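Local coordinates for hypothetical protein (Thermococcus kodakarensis, PDB 2PBZ), which binds ATP and probably acts as a PurP-type ligase that forms a carbon-nitrogen bond in IMP (purine) biosynthesis, at residues K26-V31 with V45-V50; I63-G68 with R85-R90. All blocks are in the same frame, centred on the assembly; numbering follows the deposited sequence.

Contact 1 (K26-V31 with V45-V50); sequences KTRLYV and VDDLVV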
# COMPACT_ATOMS: atom_id res chain seq x y z
N LYS A 26 -26.00 -14.25 5.05
CA LYS A 26 -26.71 -13.90 3.84
C LYS A 26 -26.56 -12.41 3.68
O LYS A 26 -26.39 -11.70 4.67
CB LYS A 26 -28.19 -14.29 3.95
CG LYS A 26 -28.72 -15.05 2.76
CD LYS A 26 -27.93 -16.33 2.56
CE LYS A 26 -28.35 -17.08 1.31
NZ LYS A 26 -27.48 -18.28 1.05
N THR A 27 -26.65 -11.92 2.45
CA THR A 27 -26.44 -10.51 2.15
C THR A 27 -27.60 -9.74 1.54
O THR A 27 -28.28 -10.23 0.64
CB THR A 27 -25.21 -10.40 1.20
OG1 THR A 27 -24.02 -10.63 1.95
CG2 THR A 27 -25.15 -9.05 0.53
N ARG A 28 -27.81 -8.51 2.04
CA ARG A 28 -28.84 -7.61 1.53
C ARG A 28 -28.30 -6.18 1.44
O ARG A 28 -27.88 -5.61 2.44
CB ARG A 28 -30.08 -7.59 2.40
CG ARG A 28 -31.03 -6.44 2.06
CD ARG A 28 -32.22 -6.42 2.97
NE ARG A 28 -33.00 -7.65 2.87
CZ ARG A 28 -33.78 -8.11 3.84
NH1 ARG A 28 -33.88 -7.44 4.97
NH2 ARG A 28 -34.46 -9.25 3.67
N LEU A 29 -28.37 -5.60 0.25
CA LEU A 29 -27.88 -4.26 0.04
C LEU A 29 -28.96 -3.30 -0.43
O LEU A 29 -29.70 -3.62 -1.35
CB LEU A 29 -26.75 -4.28 -1.00
CG LEU A 29 -26.07 -2.94 -1.30
CD1 LEU A 29 -25.25 -2.52 -0.10
CD2 LEU A 29 -25.20 -3.06 -2.53
N TYR A 30 -29.06 -2.14 0.21
CA TYR A 30 -30.02 -1.12 -0.17
C TYR A 30 -29.22 -0.16 -1.04
O TYR A 30 -28.25 0.43 -0.58
CB TYR A 30 -30.52 -0.35 1.05
CG TYR A 30 -31.49 -1.09 1.93
CD1 TYR A 30 -31.13 -2.27 2.56
CD2 TYR A 30 -32.76 -0.57 2.16
CE1 TYR A 30 -32.02 -2.93 3.41
CE2 TYR A 30 -33.66 -1.22 3.01
CZ TYR A 30 -33.28 -2.39 3.64
OH TYR A 30 -34.13 -3.00 4.52
N VAL A 31 -29.63 0.01 -2.30
CA VAL A 31 -28.91 0.86 -3.23
C VAL A 31 -29.87 1.70 -4.07
O VAL A 31 -31.02 1.34 -4.25
CB VAL A 31 -28.04 -0.01 -4.18
CG1 VAL A 31 -28.94 -0.82 -5.10
CG2 VAL A 31 -27.09 0.85 -4.99
N VAL A 45 -23.72 -9.88 -3.27
CA VAL A 45 -25.04 -9.43 -2.84
C VAL A 45 -26.14 -10.43 -3.18
O VAL A 45 -26.30 -10.83 -4.34
CB VAL A 45 -25.41 -8.08 -3.47
CG1 VAL A 45 -26.66 -7.52 -2.83
CG2 VAL A 45 -24.26 -7.11 -3.36
N ASP A 46 -26.90 -10.84 -2.16
CA ASP A 46 -27.99 -11.77 -2.37
C ASP A 46 -29.29 -11.01 -2.63
O ASP A 46 -29.87 -11.12 -3.71
CB ASP A 46 -28.12 -12.71 -1.16
CG ASP A 46 -26.82 -13.45 -0.86
OD1 ASP A 46 -26.04 -13.73 -1.80
OD2 ASP A 46 -26.57 -13.78 0.32
N ASP A 47 -29.74 -10.24 -1.66
CA ASP A 47 -30.97 -9.46 -1.85
C ASP A 47 -30.60 -8.01 -2.10
O ASP A 47 -29.97 -7.39 -1.28
CB ASP A 47 -31.86 -9.58 -0.60
CG ASP A 47 -33.15 -8.77 -0.72
OD1 ASP A 47 -33.54 -8.43 -1.85
OD2 ASP A 47 -33.78 -8.49 0.33
N LEU A 48 -31.00 -7.47 -3.25
CA LEU A 48 -30.69 -6.09 -3.60
C LEU A 48 -31.94 -5.22 -3.61
O LEU A 48 -32.75 -5.28 -4.53
CB LEU A 48 -30.01 -6.03 -4.97
CG LEU A 48 -29.48 -4.67 -5.41
CD1 LEU A 48 -28.33 -4.22 -4.50
CD2 LEU A 48 -29.01 -4.78 -6.85
N VAL A 49 -32.07 -4.39 -2.58
CA VAL A 49 -33.21 -3.50 -2.42
C VAL A 49 -32.96 -2.13 -3.02
O VAL A 49 -32.32 -1.29 -2.39
CB VAL A 49 -33.55 -3.33 -0.93
CG1 VAL A 49 -34.83 -2.55 -0.77
CG2 VAL A 49 -33.65 -4.68 -0.26
N VAL A 50 -33.46 -1.89 -4.22
CA VAL A 50 -33.27 -0.59 -4.87
C VAL A 50 -34.26 0.42 -4.30
O VAL A 50 -35.40 0.07 -4.05
CB VAL A 50 -33.52 -0.68 -6.38
CG1 VAL A 50 -33.14 0.63 -7.03
CG2 VAL A 50 -32.74 -1.84 -6.96
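Arg28 and Asp47 form the one salt bridge of this strand pair: NE of Arg28 reaches OD2 of Asp47 at 2.8 Å. The two side chains run alongside each other in the same direction, yet the guanidinium and carboxylate planes stand 90° apart, and OD2 is met on its anti side, though tilted out of the carboxylate plane, so NE alone makes the bond. The bend at chi3 of Arg28 (-61°) turns NE to the acid, while NH1 pairs with Asp61. At the strand start, the Thr27 N-H donates to Asp46 OD2 at 2.8 Å, approaching from above the carboxylate plane (41° out of it). Backbone bonds then continue in parallel register: Asp47 N to Thr27 O (2.7 Å), Leu29 N to Asp47 O, Val49 N to Leu29 O and Val31 N to Val49 O.

Packing divides between the two faces. Beside the salt bridge, Val49 CB sits 4.2 Å from the centroid of the Tyr30 ring, a CH-pi contact over its face; Tyr30 OH is bonded to Asn59. On the Leu29 face, Leu48 CD1 lies 3.5 Å from Val31 CG1 and 3.8 Å from Leu29 CB. Leu29 touches Leu17 and Tyr39 of helices 13-22 and 36-40; Leu48 packs on Ser40.

This beta-alpha-beta unit (27-31, 36-40, 47-50) is consistent with the Rossmann-like family assignment. Its chemistry is two-sided: an apolar face turned to the helices, and a face carrying the Arg28-Asp47 and Tyr30-Val49 pairs.

Contact 2 (I63-G68 with R85-R90); sequences IVVPHG and RFFGNR
Val64 and Phe86 lie alongside each other, pointing the same way, because chi1 of Phe86 (-85°) swings the ring back to the valine although its CB sets off away from it. One face of the ring is thereby set against Val64 CB, which stands 3.9 Å from the Phe86 centroid and displaced toward the rim, a CH-pi contact. The valine's own torsion, with CG1 anti to the backbone N (chi1 -176°), decides where its methyls fall: Val64 CG2 reaches Phe86 CD1 at 3.6 Å and CG1 touches Phe86 CZ at 3.9 Å. Arg90 CD covers the opposite face of the same ring, so Phe86 is sandwiched between aliphatic groups; Ile79 of helix 76-80 also touches it.

Phe87 points its CB at the other segment, then carries its ring away to helix 290-302, where it meets Ile294 and Leu298. Near its root, Ile63 CG2 packs 3.5 Å from Phe87 CB and lies at the edge of the ring, while Val65 CG2 approaches that same CB at 3.8 Å. Pro66 CD lies 3.8 Å from the Phe87 carbonyl O, and its CB approaches Phe86 CE2 at 4.2 Å.

The backbones run close, with Val64 CA and Phe86 CA 4.4 Å apart, but the segments share no hydrogen bond; Ile63 makes backbone hydrogen bonds with Ile4 and Ser6, and Phe86 with Thr312. The join is therefore one of apolar packing, with two consecutive phenylalanines linking the loop beside strand 5-8 to helices 76-80 and 290-302.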
# COMPACT_ATOMS: atom_id res chain seq x y z
N ILE A 63 -29.37 -7.66 10.57
CA ILE A 63 -28.61 -6.70 11.35
C ILE A 63 -28.13 -5.63 10.38
O ILE A 63 -27.44 -5.94 9.40
CB ILE A 63 -27.41 -7.38 12.01
CG1 ILE A 63 -27.89 -8.38 13.06
CG2 ILE A 63 -26.50 -6.36 12.65
CD1 ILE A 63 -28.45 -9.65 12.50
N VAL A 64 -28.46 -4.37 10.66
CA VAL A 64 -28.10 -3.27 9.77
C VAL A 64 -26.64 -2.86 9.56
O VAL A 64 -26.29 -2.41 8.47
CB VAL A 64 -28.90 -1.99 10.12
CG1 VAL A 64 -28.59 -0.90 9.15
CG2 VAL A 64 -30.37 -2.28 10.07
N VAL A 65 -25.78 -3.00 10.56
CA VAL A 65 -24.37 -2.62 10.35
C VAL A 65 -24.16 -1.23 9.70
O VAL A 65 -24.09 -1.12 8.47
CB VAL A 65 -23.63 -3.63 9.46
CG1 VAL A 65 -22.16 -3.25 9.38
CG2 VAL A 65 -23.80 -5.03 10.00
N PRO A 66 -23.99 -0.17 10.52
CA PRO A 66 -23.79 1.19 10.02
C PRO A 66 -22.37 1.54 9.55
O PRO A 66 -21.42 0.81 9.82
CB PRO A 66 -24.22 2.03 11.22
CG PRO A 66 -23.67 1.23 12.35
CD PRO A 66 -23.97 -0.21 11.99
N HIS A 67 -22.25 2.66 8.84
CA HIS A 67 -20.97 3.15 8.33
C HIS A 67 -21.03 4.67 8.19
O HIS A 67 -22.00 5.29 8.62
CB HIS A 67 -20.61 2.47 7.00
CG HIS A 67 -21.62 2.67 5.90
ND1 HIS A 67 -22.17 1.62 5.20
CD2 HIS A 67 -22.15 3.80 5.37
CE1 HIS A 67 -23.00 2.09 4.29
NE2 HIS A 67 -23.00 3.41 4.37
N GLY A 68 -20.02 5.28 7.58
CA GLY A 68 -19.98 6.73 7.47
C GLY A 68 -21.00 7.46 6.62
O GLY A 68 -20.86 8.66 6.41
N ARG A 85 -32.59 -3.97 13.64
CA ARG A 85 -31.70 -4.57 14.62
C ARG A 85 -30.36 -3.87 14.96
O ARG A 85 -30.06 -3.73 16.13
CB ARG A 85 -31.44 -6.02 14.23
CG ARG A 85 -31.23 -6.93 15.41
CD ARG A 85 -32.05 -8.22 15.25
NE ARG A 85 -32.00 -8.99 16.48
CZ ARG A 85 -32.36 -8.51 17.67
NH1 ARG A 85 -32.80 -7.26 17.78
NH2 ARG A 85 -32.30 -9.29 18.74
N PHE A 86 -29.57 -3.47 13.95
CA PHE A 86 -28.27 -2.74 14.13
C PHE A 86 -27.09 -3.35 14.88
O PHE A 86 -27.19 -3.69 16.05
CB PHE A 86 -28.49 -1.37 14.76
CG PHE A 86 -28.82 -0.29 13.76
CD1 PHE A 86 -30.03 -0.30 13.08
CD2 PHE A 86 -27.93 0.75 13.53
CE1 PHE A 86 -30.35 0.72 12.16
CE2 PHE A 86 -28.22 1.76 12.63
CZ PHE A 86 -29.43 1.76 11.94
N PHE A 87 -25.95 -3.42 14.21
CA PHE A 87 -24.73 -3.97 14.82
C PHE A 87 -23.98 -2.98 15.73
O PHE A 87 -23.88 -1.81 15.41
CB PHE A 87 -23.76 -4.44 13.73
CG PHE A 87 -22.54 -5.11 14.28
CD1 PHE A 87 -22.56 -6.45 14.64
CD2 PHE A 87 -21.37 -4.37 14.51
CE1 PHE A 87 -21.45 -7.06 15.24
CE2 PHE A 87 -20.26 -4.97 15.11
CZ PHE A 87 -20.30 -6.31 15.47
N GLY A 88 -23.48 -3.48 16.86
CA GLY A 88 -22.70 -2.68 17.81
C GLY A 88 -23.21 -1.33 18.30
O GLY A 88 -23.08 -0.32 17.61
N ASN A 89 -23.74 -1.31 19.52
CA ASN A 89 -24.29 -0.09 20.10
C ASN A 89 -25.11 0.59 19.02
O ASN A 89 -25.70 -0.10 18.19
CB ASN A 89 -23.21 0.85 20.61
CG ASN A 89 -23.72 1.80 21.71
OD1 ASN A 89 -24.73 2.48 21.54
ND2 ASN A 89 -23.03 1.84 22.84
N ARG A 90 -25.15 1.92 19.03
CA ARG A 90 -25.94 2.64 18.04
C ARG A 90 -26.10 4.05 18.56
O ARG A 90 -26.31 4.99 17.80
CB ARG A 90 -27.33 2.01 17.87
CG ARG A 90 -28.14 2.63 16.74
CD ARG A 90 -29.38 1.81 16.38
NE ARG A 90 -30.59 2.20 17.11
CZ ARG A 90 -31.65 1.40 17.23
NH1 ARG A 90 -31.62 0.20 16.66
NH2 ARG A 90 -32.73 1.81 17.91

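How the contacts relate
Following the chain from the N terminus, strand 5-8 and helix 13-22 come first; contact 1 then closes a short loop through helix 36-40, setting strand 47-50 beside strand 27-31. Contact 2 opens only afterwards and closes a second loop, through helices 70-73 and 76-80, so the two are in series and neither crosses the other. Their centres are 16 Å apart and their nearest atoms about 7 Å, without touching. Strand 5-8 relates them: it bonds to strand 27-31 in the parallel sheet and to Ile63 of contact 2. Contact 1 thus joins strand 47-50, outermost within this chain, to the central strand 27-31, whereas contact 2 brings the segments flanking its two helices together next to the sheet.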